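Local coordinates for protein alcohol dehydrogenase (Aeropyrum pernix, PDB 1H2B) that binds zinc and NAD and probably oxidises alcohols as a member of the zinc-containing alcohol dehydrogenase family, at residues P211-A216 against G231-V236. Sequence-based numbering, arbitrary orientation.
Sequences PATVIA and GADHVV
Asp233 reaches across to the start of strand 213-218 and supplies with its side chain the first bond of a parallel pairing. Its CB lies 3.5 Å from Val214 O, and Thr213 CG2 rests against CB and CG, the two side chains crossing at about a right angle. With CG beside its own backbone N (chi1 -63°), the carboxylate turns to the backbone of Val214, where OD1 takes the Val214 N-H (N to OD1 2.8 Å) through its anti lone pair, almost straight at 175°. A water spans OD1 and Ala212 O, and Lys207 adds a long, weak ion pair. Val214 O is gripped twice, by Asp233 N (2.9 Å) and His234 N (3.2 Å). The His234 amide opens the regular pairing, which Ala216 N to His234 O and Val236 N to Ala216 O continue. Ile215 CG2 meets Val236 CG2 at 3.8 Å, near Leu249 of helix 242-249; Ala216 CB touches Ala232 CB, both packing against Ala227 of helix 221-229. An alanine in place of Asp233 would probably leave Val214 N without its acceptor and the bridging water without one partner. In this beta-alpha-beta unit of the Rossmann-type domain, the carboxylate thus stands in for a main-chain acceptor just before strand 234-237, starting the pairing one residue early.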
ATOM      1  N   PRO B 211       1.447   5.051  16.657  1.00 20.20           N
ATOM      2  CA  PRO B 211       2.239   4.843  17.867  1.00 20.62           C
ATOM      3  C   PRO B 211       3.537   5.653  17.915  1.00 19.72           C
ATOM      4  O   PRO B 211       4.421   5.363  18.744  1.00 21.11           O
ATOM      5  CB  PRO B 211       2.545   3.346  17.772  1.00 21.64           C
ATOM      6  CG  PRO B 211       2.851   3.184  16.324  1.00 20.05           C
ATOM      7  CD  PRO B 211       1.802   4.061  15.618  1.00 22.38           C
ATOM      8  N   ALA B 212       3.677   6.685  17.081  1.00 18.08           N
ATOM      9  CA  ALA B 212       4.916   7.414  17.029  1.00 16.75           C
ATOM     10  C   ALA B 212       5.122   8.333  18.215  1.00 15.05           C
ATOM     11  O   ALA B 212       4.145   8.717  18.886  1.00 17.76           O
ATOM     12  CB  ALA B 212       4.991   8.222  15.742  1.00 20.15           C
ATOM     13  N   THR B 213       6.392   8.635  18.467  1.00 15.35           N
ATOM     14  CA  THR B 213       6.794   9.654  19.459  1.00 14.50           C
ATOM     15  C   THR B 213       6.580  11.020  18.802  1.00 15.29           C
ATOM     16  O   THR B 213       7.158  11.273  17.743  1.00 18.70           O
ATOM     17  CB  THR B 213       8.258   9.447  19.844  1.00 17.39           C
ATOM     18  OG1 THR B 213       8.370   8.160  20.501  1.00 18.30           O
ATOM     19  CG2 THR B 213       8.679  10.451  20.886  1.00 18.40           C
ATOM     20  N   VAL B 214       5.807  11.877  19.464  1.00 18.19           N
ATOM     21  CA  VAL B 214       5.354  13.137  18.868  1.00 16.77           C
ATOM     22  C   VAL B 214       6.185  14.298  19.412  1.00 18.20           C
ATOM     23  O   VAL B 214       6.226  14.537  20.631  1.00 17.79           O
ATOM     24  CB  VAL B 214       3.883  13.376  19.164  1.00 17.03           C
ATOM     25  CG1 VAL B 214       3.450  14.730  18.601  1.00 17.10           C
ATOM     26  CG2 VAL B 214       3.049  12.233  18.553  1.00 14.90           C
ATOM     27  N   ILE B 215       6.875  15.014  18.524  1.00 15.57           N
ATOM     28  CA  ILE B 215       7.645  16.220  18.913  1.00 15.90           C
ATOM     29  C   ILE B 215       6.897  17.427  18.297  1.00 16.25           C
ATOM     30  O   ILE B 215       6.756  17.495  17.045  1.00 15.88           O
ATOM     31  CB  ILE B 215       9.079  16.180  18.350  1.00 16.03           C
ATOM     32  CG1 ILE B 215       9.829  14.898  18.823  1.00 16.18           C
ATOM     33  CG2 ILE B 215       9.856  17.470  18.761  1.00 18.12           C
ATOM     34  CD1 ILE B 215      11.132  14.648  18.068  1.00 18.52           C
ATOM     35  N   ALA B 216       6.386  18.346  19.115  1.00 14.85           N
ATOM     36  CA  ALA B 216       5.593  19.476  18.563  1.00 13.96           C
ATOM     37  C   ALA B 216       6.451  20.726  18.622  1.00 16.45           C
ATOM     38  O   ALA B 216       7.100  20.997  19.675  1.00 17.03           O
ATOM     39  CB  ALA B 216       4.313  19.703  19.348  1.00 15.46           C
ATOM     40  N   GLY B 231      -0.879  15.903  24.473  1.00 20.69           N
ATOM     41  CA  GLY B 231      -0.201  14.625  24.439  1.00 21.16           C
ATOM     42  C   GLY B 231       1.142  14.574  23.739  1.00 19.41           C
ATOM     43  O   GLY B 231       1.666  13.474  23.547  1.00 22.77           O
ATOM     44  N   ALA B 232       1.693  15.714  23.317  1.00 19.67           N
ATOM     45  CA  ALA B 232       3.008  15.668  22.689  1.00 18.17           C
ATOM     46  C   ALA B 232       4.011  15.085  23.674  1.00 19.83           C
ATOM     47  O   ALA B 232       3.984  15.428  24.881  1.00 21.02           O
ATOM     48  CB  ALA B 232       3.496  17.084  22.240  1.00 17.61           C
ATOM     49  N   ASP B 233       4.914  14.246  23.175  1.00 18.48           N
ATOM     50  CA  ASP B 233       5.934  13.640  24.009  1.00 17.79           C
ATOM     51  C   ASP B 233       7.036  14.631  24.354  1.00 19.31           C
ATOM     52  O   ASP B 233       7.653  14.557  25.431  1.00 19.73           O
ATOM     53  CB  ASP B 233       6.486  12.394  23.324  1.00 19.09           C
ATOM     54  CG  ASP B 233       5.426  11.361  23.163  1.00 24.24           C
ATOM     55  OD1 ASP B 233       4.901  11.131  22.050  1.00 20.93           O
ATOM     56  OD2 ASP B 233       4.962  10.781  24.185  1.00 23.42           O
ATOM     57  N   HIS B 234       7.298  15.547  23.424  1.00 18.27           N
ATOM     58  CA  HIS B 234       8.338  16.542  23.585  1.00 14.79           C
ATOM     59  C   HIS B 234       7.836  17.777  22.875  1.00 18.60           C
ATOM     60  O   HIS B 234       7.114  17.682  21.864  1.00 16.30           O
ATOM     61  CB  HIS B 234       9.671  16.124  22.936  1.00 16.21           C
ATOM     62  CG  HIS B 234      10.281  14.910  23.534  1.00 21.74           C
ATOM     63  ND1 HIS B 234      10.992  14.933  24.716  1.00 21.15           N
ATOM     64  CD2 HIS B 234      10.267  13.618  23.125  1.00 22.36           C
ATOM     65  CE1 HIS B 234      11.375  13.708  25.020  1.00 23.76           C
ATOM     66  NE2 HIS B 234      10.957  12.893  24.065  1.00 22.75           N
ATOM     67  N   VAL B 235       8.179  18.945  23.417  1.00 16.35           N
ATOM     68  CA  VAL B 235       7.909  20.176  22.667  1.00 16.05           C
ATOM     69  C   VAL B 235       9.183  20.941  22.470  1.00 16.68           C
ATOM     70  O   VAL B 235      10.110  20.871  23.300  1.00 18.44           O
ATOM     71  CB  VAL B 235       6.823  21.061  23.332  1.00 16.56           C
ATOM     72  CG1 VAL B 235       5.535  20.268  23.467  1.00 16.35           C
ATOM     73  CG2 VAL B 235       7.290  21.608  24.708  1.00 16.66           C
ATOM     74  N   VAL B 236       9.208  21.731  21.395  1.00 15.90           N
ATOM     75  CA  VAL B 236      10.408  22.454  21.015  1.00 15.51           C
ATOM     76  C   VAL B 236      10.029  23.873  20.603  1.00 17.43           C
ATOM     77  O   VAL B 236       9.123  24.092  19.780  1.00 17.74           O
ATOM     78  CB  VAL B 236      11.102  21.740  19.829  1.00 15.74           C
ATOM     79  CG1 VAL B 236      12.117  22.691  19.107  1.00 16.16           C
ATOM     80  CG2 VAL B 236      11.718  20.454  20.262  1.00 18.45           C
TER
HETATM   81  O   HOH W   1       3.923   8.654  21.828  1.00 32.33           O